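Long-range contact in cation efflux system protein cusF (Escherichia coli, PDB 3E6Z), which binds a single copper ion in the periplasm as a metallochaperone of the Cus efflux system, which gives resistance to copper and silver: residues R42-P47 against L70-D75. The protein carries 1 engineered substitution. Numbering follows the deposited sequence.
Sequences RFTITP and LSLLQD. With ACT (acetate ion), chain C.
Thr44 joins the two strands through both of its backbone polar atoms. Its N-H donates to Ser71 O (N to O 2.8 Å, 171° at the hydrogen), and its carbonyl O receives Leu73 N at 2.9 Å. Leu72 lies between these two partners, so this is a single parallel beta bridge; the strand segments cross at 53° and splay apart beyond it.

Toward Arg42 there is no further direct backbone bond between the segments; two waters link them instead. Ser71 N donates to a first water, 2.9 Å from N to the water oxygen, which also meets Arg42 O, Thr44 OG1 and an acetate oxygen. A second water donates to both Arg42 O and Ser71 OG, whose hydroxyl also pairs with Gln66. Thr44 OG1, set beside its own backbone N (chi1 -60°), is hydrogen-bonded to the first water, and also to Lys23 NZ. Arg42 bends at chi3, and its NE donates to acetate OXT at 2.9 Å; Lys23 holds the same ion, probably from the crystallisation liquor.

Apolar contacts line the two sides of the bridge. Inside, Phe43 CB rests against Leu73 CG (3.8 Å), while the ring's CD1 comes within 3.5 Å of Ser71 CB, where a small side chain leaves room for the aromatic. Phe62 and Phe64 meet this ring edge-to-face. Outside, Leu72 CD2 reaches back to Thr44 CB and to Thr46 CG2 (both 3.9 Å); the methyl-bearing threonines suit this partly exposed side by offering carbon to the leucine, while Thr46 OG1 makes a weak hydrogen bond to Gln48 N.

Strands 39-44 and 70-78 are the outermost of the antiparallel order, and their parallel pairing closes the beta-barrel of the OB fold. The Phe43 side chain lies about 6 Å from the copper (II) ion, bound by Met39, Met41 and His28.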
ATOM      1  N   ARG A  42      -4.193   1.608   6.369  1.00 10.73           N
ATOM      2  CA  ARG A  42      -2.860   1.594   6.938  1.00 10.87           C
ATOM      3  C   ARG A  42      -2.040   0.463   6.340  1.00 10.10           C
ATOM      4  O   ARG A  42      -2.499  -0.739   6.348  1.00 10.53           O
ATOM      5  CB  ARG A  42      -2.902   1.377   8.460  1.00 11.82           C
ATOM      6  CG  ARG A  42      -3.520   2.540   9.189  1.00 13.08           C
ATOM      7  CD  ARG A  42      -4.005   2.160  10.605  1.00 14.36           C
ATOM      8  NE  ARG A  42      -2.990   1.684  11.554  1.00 15.14           N
ATOM      9  CZ  ARG A  42      -2.171   2.454  12.265  1.00 15.85           C
ATOM     10  NH1 ARG A  42      -1.300   1.909  13.098  1.00 16.56           N
ATOM     11  NH2 ARG A  42      -2.125   3.777  12.127  1.00 16.52           N
ATOM     12  N   PHE A  43      -0.869   0.757   5.861  1.00  8.90           N
ATOM     13  CA  PHE A  43       0.064  -0.223   5.238  1.00  9.42           C
ATOM     14  C   PHE A  43       1.318  -0.254   6.058  1.00  9.14           C
ATOM     15  O   PHE A  43       1.813   0.726   6.609  1.00 12.19           O
ATOM     16  CB  PHE A  43       0.357   0.193   3.779  1.00  9.47           C
ATOM     17  CG  PHE A  43      -0.862   0.145   2.911  1.00  9.47           C
ATOM     18  CD1 PHE A  43      -1.221  -1.086   2.286  1.00  8.88           C
ATOM     19  CD2 PHE A  43      -1.755   1.269   2.781  1.00  9.60           C
ATOM     20  CE1 PHE A  43      -2.398  -1.246   1.651  1.00  9.65           C
ATOM     21  CE2 PHE A  43      -2.903   1.116   2.047  1.00  9.55           C
ATOM     22  CZ  PHE A  43      -3.269  -0.100   1.467  1.00 10.04           C
ATOM     23  N   THR A  44       1.843  -1.499   6.193  1.00  9.26           N
ATOM     24  CA  THR A  44       2.955  -1.759   7.099  1.00  9.30           C
ATOM     25  C   THR A  44       4.272  -1.878   6.369  1.00  9.38           C
ATOM     26  O   THR A  44       4.386  -2.627   5.401  1.00  9.61           O
ATOM     27  CB  THR A  44       2.667  -3.048   7.901  1.00  9.70           C
ATOM     28  OG1 THR A  44       1.481  -2.886   8.655  1.00 10.67           O
ATOM     29  CG2 THR A  44       3.811  -3.398   8.859  1.00 10.55           C
ATOM     30  N   ILE A  45       5.291  -1.148   6.848  1.00  9.80           N
ATOM     31  CA  ILE A  45       6.641  -1.251   6.342  1.00  9.93           C
ATOM     32  C   ILE A  45       7.307  -2.368   7.149  1.00 10.17           C
ATOM     33  O   ILE A  45       7.351  -2.354   8.377  1.00 11.12           O
ATOM     34  CB  ILE A  45       7.435   0.049   6.600  1.00 10.03           C
ATOM     35  CG1 ILE A  45       6.722   1.271   6.027  1.00 10.03           C
ATOM     36  CG2 ILE A  45       8.865  -0.106   6.080  1.00 11.61           C
ATOM     37  CD1 ILE A  45       7.319   2.567   6.563  1.00 10.87           C
ATOM     38  N   THR A  46       7.806  -3.371   6.433  1.00 10.37           N
ATOM     39  CA  THR A  46       8.598  -4.453   7.059  1.00 10.89           C
ATOM     40  C   THR A  46      10.039  -4.318   6.579  1.00 12.01           C
ATOM     41  O   THR A  46      10.358  -3.595   5.629  1.00 11.95           O
ATOM     42  CB  THR A  46       8.026  -5.843   6.629  1.00 10.70           C
ATOM     43  OG1 THR A  46       8.441  -6.022   5.296  1.00 11.07           O
ATOM     44  CG2 THR A  46       6.516  -5.942   6.815  1.00 11.50           C
ATOM     45  N   PRO A  47      10.956  -5.111   7.155  1.00 13.07           N
ATOM     46  CA  PRO A  47      12.345  -5.091   6.659  1.00 13.62           C
ATOM     47  C   PRO A  47      12.449  -5.569   5.199  1.00 13.75           C
ATOM     48  O   PRO A  47      13.468  -5.266   4.539  1.00 15.50           O
ATOM     49  CB  PRO A  47      13.101  -5.959   7.649  1.00 14.54           C
ATOM     50  CG  PRO A  47      12.351  -5.946   8.793  1.00 14.57           C
ATOM     51  CD  PRO A  47      10.878  -5.878   8.397  1.00 13.82           C
ATOM     52  N   LEU A  70      -3.178  -7.143   8.715  1.00  9.37           N
ATOM     53  CA  LEU A  70      -2.081  -6.308   8.172  1.00  8.96           C
ATOM     54  C   LEU A  70      -2.076  -6.348   6.653  1.00  9.32           C
ATOM     55  O   LEU A  70      -2.329  -7.349   5.970  1.00  9.42           O
ATOM     56  CB  LEU A  70      -0.759  -6.817   8.616  1.00  9.84           C
ATOM     57  CG  LEU A  70      -0.553  -6.779  10.176  1.00 10.25           C
ATOM     58  CD1 LEU A  70       0.771  -7.417  10.523  1.00 12.49           C
ATOM     59  CD2 LEU A  70      -0.671  -5.331  10.698  1.00 11.94           C
ATOM     60  N   SER A  71      -1.677  -5.159   6.063  1.00  8.89           N
ATOM     61  CA  SER A  71      -1.357  -5.092   4.633  1.00  8.60           C
ATOM     62  C   SER A  71       0.137  -4.758   4.565  1.00  8.37           C
ATOM     63  O   SER A  71       0.543  -3.624   4.874  1.00  8.91           O
ATOM     64  CB  SER A  71      -2.227  -3.999   3.950  1.00  8.93           C
ATOM     65  OG  SER A  71      -3.572  -4.230   4.072  1.00 10.78           O
ATOM     66  N   LEU A  72       0.939  -5.786   4.277  1.00  8.58           N
ATOM     67  CA  LEU A  72       2.389  -5.649   4.318  1.00  9.00           C
ATOM     68  C   LEU A  72       2.909  -5.154   2.963  1.00  9.02           C
ATOM     69  O   LEU A  72       2.635  -5.734   1.922  1.00  9.06           O
ATOM     70  CB  LEU A  72       3.022  -7.039   4.541  1.00  9.59           C
ATOM     71  CG  LEU A  72       2.517  -7.746   5.820  1.00  9.93           C
ATOM     72  CD1 LEU A  72       3.318  -9.105   5.915  1.00 10.90           C
ATOM     73  CD2 LEU A  72       2.789  -6.882   7.099  1.00 10.68           C
ATOM     74  N   LEU A  73       3.659  -4.019   3.006  1.00  8.98           N
ATOM     75  CA  LEU A  73       4.163  -3.487   1.707  1.00  8.61           C
ATOM     76  C   LEU A  73       5.258  -4.292   1.149  1.00  8.58           C
ATOM     77  O   LEU A  73       6.289  -4.588   1.803  1.00  8.71           O
ATOM     78  CB  LEU A  73       4.643  -2.047   1.956  1.00  8.52           C
ATOM     79  CG  LEU A  73       3.543  -1.034   2.213  1.00  9.06           C
ATOM     80  CD1 LEU A  73       4.130   0.236   2.833  1.00 10.24           C
ATOM     81  CD2 LEU A  73       2.749  -0.754   0.949  1.00  9.75           C
ATOM     82  N   GLN A  74       5.138  -4.674  -0.125  1.00  8.58           N
ATOM     83  CA  GLN A  74       6.232  -5.198  -0.900  1.00  9.29           C
ATOM     84  C   GLN A  74       7.154  -4.053  -1.370  1.00  9.74           C
ATOM     85  O   GLN A  74       8.381  -4.207  -1.330  1.00 10.55           O
ATOM     86  CB  GLN A  74       5.709  -5.939  -2.152  1.00  9.04           C
ATOM     87  CG  GLN A  74       4.740  -7.139  -1.880  1.00  9.27           C
ATOM     88  CD  GLN A  74       5.516  -8.349  -1.326  1.00  9.46           C
ATOM     89  OE1 GLN A  74       5.801  -8.385  -0.121  1.00 10.10           O
ATOM     90  NE2 GLN A  74       5.858  -9.265  -2.212  1.00 10.48           N
ATOM     91  N   ASP A  75       6.533  -2.956  -1.835  1.00  9.08           N
ATOM     92  CA  ASP A  75       7.325  -1.853  -2.427  1.00  9.40           C
ATOM     93  C   ASP A  75       6.384  -0.659  -2.512  1.00  9.39           C
ATOM     94  O   ASP A  75       5.159  -0.795  -2.481  1.00 10.95           O
ATOM     95  CB  ASP A  75       7.898  -2.258  -3.782  1.00 10.53           C
ATOM     96  CG  ASP A  75       6.822  -2.800  -4.734  1.00 11.31           C
ATOM     97  OD1 ASP A  75       5.901  -2.048  -5.105  1.00 12.87           O
ATOM     98  OD2 ASP A  75       6.796  -4.048  -4.917  1.00 14.40           O
TER
HETATM   99  C   ACT C  89      -3.110  -1.823  10.401  1.00 12.98           C
HETATM  100  O   ACT C  89      -1.947  -2.049  10.158  1.00 13.26           O
HETATM  101  OXT ACT C  89      -3.444  -1.185  11.469  1.00 14.48           O
HETATM  102  CH3 ACT C  89      -4.123  -2.267   9.443  1.00 14.07           C
HETATM  103  O   HOH W   1      -1.125  -2.822   7.702  1.00  9.28           O
HETATM  104  O   HOH W   2      -4.804  -2.156   5.495  1.00 13.45           O